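Local coordinates for PelD (Pseudomonas aeruginosa, PDB 4EU0), which binds cyclic-di-GMP at its degenerate GGDEF domain, as an effector involved in pellicle formation, at residues 36-48 / 58-70. Numbering follows the deposited sequence.
Sequences AQYGSLRIAGLYR and QPLATLGEMPALD
Tyr47 carries its ring beside its own backbone N (chi1 -51°), back along the strand and over Gly45, while Leu69, its CG likewise set beside the backbone N (chi1 -88°), comes from the opposite direction to lay CD1 on the ring. This CH-pi contact is nearly centred: Leu69 CD1 stands 3.4 Å from the Tyr47 ring centroid, 5° off the normal. The sulfur of Met66, on a chain bent at chi2 and chi3, sits at the ring edge near the plane of Tyr47, a Met-aromatic contact whose exact placement is doubtful because the sulfur is modelled too close to the hydroxyl. Pro59 CB approaches obliquely, 3.7 Å from Tyr47 CE1. Beneath this cluster strands 43-48 and 61-63 run antiparallel. Ala44 and Leu63 form a hydrogen-bonded pair, with Ala44 N 2.9 Å from Leu63 O and Leu63 N 2.8 Å from Ala44 O. Leu46 N donates to Ala61 O, and Leu46 O accepts from Leu60 N at 2.8 Å; Leu60 and Ala61 thus both face Leu46, a classic beta bulge. A water continues the link, accepting from Arg48 N and donating to Gln58 O. On the face bearing Ala44, Leu46 and Ala61, Leu63 turns CD2 toward the end of helix 28-39, 3.7 Å from Ala36 CB, and also meets Leu41 CB. Leu46 and Ala61 pack against the same helix. Ile43 CG2 lies against the inverse gamma turn centred on Glu65, 3.4 Å from Glu65 O. Strand 43-48 also bonds to strand 117-123, and 61-63 is an outermost strand of the chain's antiparallel sheet, in the 2-1-5-4-3 order characteristic of the GAF domain, far from the bound cyclic-di-GMP.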
loop_
_atom_site.group_PDB
_atom_site.type_symbol
_atom_site.label_atom_id
_atom_site.label_comp_id
_atom_site.label_asym_id
_atom_site.label_seq_id
_atom_site.Cartn_x
_atom_site.Cartn_y
_atom_site.Cartn_z
ATOM N N ALA A 36 -4.881 -16.821 -4.852
ATOM C CA ALA A 36 -5.102 -18.255 -4.606
ATOM C C ALA A 36 -4.345 -18.760 -3.377
ATOM O O ALA A 36 -4.891 -19.536 -2.585
ATOM C CB ALA A 36 -4.726 -19.073 -5.833
ATOM N N GLN A 37 -3.097 -18.311 -3.238
ATOM C CA GLN A 37 -2.228 -18.652 -2.108
ATOM C C GLN A 37 -2.845 -18.214 -0.779
ATOM O O GLN A 37 -3.009 -19.024 0.133
ATOM C CB GLN A 37 -0.842 -18.009 -2.307
ATOM C CG GLN A 37 0.164 -18.182 -1.160
ATOM C CD GLN A 37 1.376 -17.250 -1.289
ATOM O OE1 GLN A 37 1.567 -16.590 -2.316
ATOM N NE2 GLN A 37 2.195 -17.192 -0.242
ATOM N N TYR A 38 -3.209 -16.938 -0.686
ATOM C CA TYR A 38 -3.723 -16.385 0.568
ATOM C C TYR A 38 -5.143 -16.853 0.925
ATOM O O TYR A 38 -5.475 -16.977 2.107
ATOM C CB TYR A 38 -3.608 -14.858 0.553
ATOM C CG TYR A 38 -2.195 -14.361 0.780
ATOM C CD1 TYR A 38 -1.806 -13.863 2.026
ATOM C CD2 TYR A 38 -1.245 -14.391 -0.242
ATOM C CE1 TYR A 38 -0.517 -13.408 2.246
ATOM C CE2 TYR A 38 0.054 -13.937 -0.032
ATOM C CZ TYR A 38 0.408 -13.446 1.215
ATOM O OH TYR A 38 1.682 -12.984 1.440
ATOM N N GLY A 39 -5.964 -17.134 -0.085
ATOM C CA GLY A 39 -7.329 -17.618 0.149
ATOM C C GLY A 39 -7.520 -19.130 0.152
ATOM O O GLY A 39 -8.646 -19.618 0.304
ATOM N N SER A 40 -6.424 -19.874 0.000
ATOM C CA SER A 40 -6.478 -21.331 -0.207
ATOM C C SER A 40 -7.499 -21.706 -1.293
ATOM O O SER A 40 -8.226 -22.695 -1.166
ATOM C CB SER A 40 -6.773 -22.083 1.104
ATOM O OG SER A 40 -5.813 -21.781 2.103
ATOM N N LEU A 41 -7.547 -20.904 -2.356
ATOM C CA LEU A 41 -8.529 -21.094 -3.428
ATOM C C LEU A 41 -8.253 -22.360 -4.229
ATOM O O LEU A 41 -7.097 -22.743 -4.410
ATOM C CB LEU A 41 -8.544 -19.885 -4.372
ATOM C CG LEU A 41 -8.687 -18.479 -3.777
ATOM C CD1 LEU A 41 -8.794 -17.431 -4.877
ATOM C CD2 LEU A 41 -9.879 -18.388 -2.847
ATOM N N ARG A 42 -9.319 -23.005 -4.694
ATOM C CA ARG A 42 -9.182 -24.195 -5.526
ATOM C C ARG A 42 -9.704 -23.983 -6.950
ATOM O O ARG A 42 -9.079 -24.441 -7.913
ATOM C CB ARG A 42 -9.835 -25.412 -4.858
ATOM C CG ARG A 42 -9.454 -26.764 -5.476
ATOM C CD ARG A 42 -7.938 -26.996 -5.445
ATOM N NE ARG A 42 -7.572 -28.379 -5.744
ATOM C CZ ARG A 42 -7.405 -28.880 -6.967
ATOM N NH1 ARG A 42 -7.570 -28.122 -8.044
ATOM N NH2 ARG A 42 -7.074 -30.155 -7.113
ATOM N N ILE A 43 -10.847 -23.309 -7.081
ATOM C CA ILE A 43 -11.359 -22.918 -8.398
ATOM C C ILE A 43 -11.751 -21.442 -8.396
ATOM O O ILE A 43 -12.591 -21.010 -7.599
ATOM C CB ILE A 43 -12.555 -23.789 -8.894
ATOM C CG1 ILE A 43 -12.334 -25.280 -8.608
ATOM C CG2 ILE A 43 -12.763 -23.587 -10.396
ATOM C CD1 ILE A 43 -13.548 -26.164 -8.914
ATOM N N ALA A 44 -11.135 -20.677 -9.299
ATOM C CA ALA A 44 -11.328 -19.230 -9.356
ATOM C C ALA A 44 -10.950 -18.658 -10.723
ATOM O O ALA A 44 -10.359 -19.352 -11.558
ATOM C CB ALA A 44 -10.519 -18.540 -8.251
ATOM N N GLY A 45 -11.293 -17.389 -10.934
ATOM C CA GLY A 45 -10.953 -16.677 -12.163
ATOM C C GLY A 45 -10.707 -15.204 -11.903
ATOM O O GLY A 45 -11.272 -14.625 -10.966
ATOM N N LEU A 46 -9.856 -14.604 -12.731
ATOM C CA LEU A 46 -9.563 -13.175 -12.649
ATOM C C LEU A 46 -10.021 -12.474 -13.923
ATOM O O LEU A 46 -9.669 -12.893 -15.027
ATOM C CB LEU A 46 -8.068 -12.949 -12.438
ATOM C CG LEU A 46 -7.611 -11.515 -12.145
ATOM C CD1 LEU A 46 -8.087 -11.022 -10.775
ATOM C CD2 LEU A 46 -6.101 -11.437 -12.235
ATOM N N TYR A 47 -10.801 -11.408 -13.760
ATOM C CA TYR A 47 -11.433 -10.714 -14.893
ATOM C C TYR A 47 -11.176 -9.213 -14.859
ATOM O O TYR A 47 -11.092 -8.625 -13.789
ATOM C CB TYR A 47 -12.943 -10.967 -14.882
ATOM C CG TYR A 47 -13.298 -12.430 -14.765
ATOM C CD1 TYR A 47 -13.447 -13.216 -15.897
ATOM C CD2 TYR A 47 -13.447 -13.036 -13.512
ATOM C CE1 TYR A 47 -13.763 -14.559 -15.800
ATOM C CE2 TYR A 47 -13.752 -14.383 -13.404
ATOM C CZ TYR A 47 -13.912 -15.135 -14.553
ATOM O OH TYR A 47 -14.224 -16.470 -14.464
ATOM N N ARG A 48 -11.056 -8.596 -16.033
ATOM C CA ARG A 48 -10.936 -7.144 -16.109
ATOM C C ARG A 48 -12.302 -6.500 -15.887
ATOM O O ARG A 48 -13.317 -7.000 -16.366
ATOM C CB ARG A 48 -10.359 -6.704 -17.460
ATOM C CG ARG A 48 -10.246 -5.190 -17.624
ATOM C CD ARG A 48 -9.842 -4.774 -19.035
ATOM N NE ARG A 48 -8.505 -5.245 -19.401
ATOM C CZ ARG A 48 -7.361 -4.674 -19.031
ATOM N NH1 ARG A 48 -7.347 -3.588 -18.260
ATOM N NH2 ARG A 48 -6.211 -5.198 -19.433
ATOM N N GLN A 58 -14.293 -12.623 -20.847
ATOM C CA GLN A 58 -13.034 -13.280 -21.202
ATOM C C GLN A 58 -12.071 -13.298 -20.004
ATOM O O GLN A 58 -11.607 -12.242 -19.572
ATOM C CB GLN A 58 -12.398 -12.543 -22.387
ATOM C CG GLN A 58 -11.174 -13.213 -22.997
ATOM C CD GLN A 58 -11.522 -14.109 -24.164
ATOM O OE1 GLN A 58 -11.416 -13.704 -25.324
ATOM N NE2 GLN A 58 -11.951 -15.332 -23.867
ATOM N N PRO A 59 -11.776 -14.495 -19.457
ATOM C CA PRO A 59 -10.951 -14.568 -18.246
ATOM C C PRO A 59 -9.487 -14.222 -18.514
ATOM O O PRO A 59 -8.907 -14.704 -19.489
ATOM C CB PRO A 59 -11.078 -16.038 -17.813
ATOM C CG PRO A 59 -12.166 -16.631 -18.676
ATOM C CD PRO A 59 -12.163 -15.835 -19.932
ATOM N N LEU A 60 -8.905 -13.386 -17.656
ATOM C CA LEU A 60 -7.495 -13.023 -17.769
ATOM C C LEU A 60 -6.604 -14.167 -17.309
ATOM O O LEU A 60 -5.490 -14.338 -17.811
ATOM C CB LEU A 60 -7.188 -11.764 -16.950
ATOM C CG LEU A 60 -7.918 -10.471 -17.320
ATOM C CD1 LEU A 60 -7.712 -9.422 -16.241
ATOM C CD2 LEU A 60 -7.459 -9.952 -18.674
ATOM N N ALA A 61 -7.108 -14.932 -16.340
ATOM C CA ALA A 61 -6.425 -16.097 -15.779
ATOM C C ALA A 61 -7.435 -16.936 -15.002
ATOM O O ALA A 61 -8.396 -16.397 -14.443
ATOM C CB ALA A 61 -5.273 -15.676 -14.873
ATOM N N THR A 62 -7.214 -18.251 -14.980
ATOM C CA THR A 62 -8.112 -19.183 -14.294
ATOM C C THR A 62 -7.359 -20.173 -13.398
ATOM O O THR A 62 -6.202 -20.508 -13.656
ATOM C CB THR A 62 -8.990 -19.972 -15.288
ATOM O OG1 THR A 62 -8.162 -20.765 -16.144
ATOM C CG2 THR A 62 -9.832 -19.032 -16.133
ATOM N N LEU A 63 -8.027 -20.614 -12.337
ATOM C CA LEU A 63 -7.495 -21.628 -11.432
ATOM C C LEU A 63 -8.533 -22.731 -11.268
ATOM O O LEU A 63 -9.714 -22.448 -11.071
ATOM C CB LEU A 63 -7.144 -21.016 -10.068
ATOM C CG LEU A 63 -6.678 -21.977 -8.966
ATOM C CD1 LEU A 63 -5.196 -22.314 -9.105
ATOM C CD2 LEU A 63 -6.969 -21.404 -7.589
ATOM N N GLY A 64 -8.085 -23.982 -11.357
ATOM C CA GLY A 64 -8.978 -25.138 -11.304
ATOM C C GLY A 64 -9.844 -25.220 -12.545
ATOM O O GLY A 64 -9.566 -24.555 -13.550
ATOM N N GLU A 65 -10.900 -26.028 -12.476
ATOM C CA GLU A 65 -11.826 -26.185 -13.595
ATOM C C GLU A 65 -12.836 -25.037 -13.584
ATOM O O GLU A 65 -13.969 -25.186 -13.123
ATOM C CB GLU A 65 -12.519 -27.552 -13.541
ATOM C CG GLU A 65 -12.558 -28.286 -14.879
ATOM C CD GLU A 65 -11.169 -28.617 -15.408
ATOM O OE1 GLU A 65 -10.337 -29.140 -14.634
ATOM O OE2 GLU A 65 -10.906 -28.349 -16.597
ATOM N N MET A 66 -12.391 -23.894 -14.098
ATOM C CA MET A 66 -13.116 -22.628 -14.029
ATOM C C MET A 66 -14.304 -22.556 -14.997
ATOM O O MET A 66 -14.107 -22.533 -16.211
ATOM C CB MET A 66 -12.134 -21.493 -14.334
ATOM C CG MET A 66 -12.470 -20.140 -13.745
ATOM S SD MET A 66 -13.845 -19.251 -14.497
ATOM C CE MET A 66 -13.419 -19.242 -16.241
ATOM N N PRO A 67 -15.540 -22.507 -14.460
ATOM C CA PRO A 67 -16.726 -22.297 -15.297
ATOM C C PRO A 67 -16.866 -20.837 -15.730
ATOM O O PRO A 67 -16.495 -19.932 -14.980
ATOM C CB PRO A 67 -17.880 -22.688 -14.372
ATOM C CG PRO A 67 -17.367 -22.413 -12.998
ATOM C CD PRO A 67 -15.898 -22.712 -13.043
ATOM N N ALA A 68 -17.408 -20.615 -16.923
ATOM C CA ALA A 68 -17.538 -19.267 -17.485
ATOM C C ALA A 68 -18.427 -18.342 -16.647
ATOM O O ALA A 68 -19.416 -18.785 -16.063
ATOM C CB ALA A 68 -18.057 -19.348 -18.916
ATOM N N LEU A 69 -18.054 -17.062 -16.576
ATOM C CA LEU A 69 -18.896 -16.038 -15.950
ATOM C C LEU A 69 -20.070 -15.733 -16.867
ATOM O O LEU A 69 -19.873 -15.267 -17.993
ATOM C CB LEU A 69 -18.111 -14.742 -15.703
ATOM C CG LEU A 69 -17.296 -14.473 -14.438
ATOM C CD1 LEU A 69 -16.899 -13.006 -14.439
ATOM C CD2 LEU A 69 -18.040 -14.815 -13.151
ATOM N N ASP A 70 -21.285 -15.990 -16.386
ATOM C CA ASP A 70 -22.495 -15.820 -17.201
ATOM C C ASP A 70 -22.902 -14.350 -17.370
ATOM O O ASP A 70 -22.053 -13.455 -17.289
ATOM C CB ASP A 70 -23.659 -16.669 -16.655
ATOM C CG ASP A 70 -23.957 -16.403 -15.183
ATOM O OD1 ASP A 70 -23.791 -15.256 -14.716
ATOM O OD2 ASP A 70 -24.377 -17.356 -14.492
HETATM O O HOH W 1 -11.780 -10.200 -18.215
#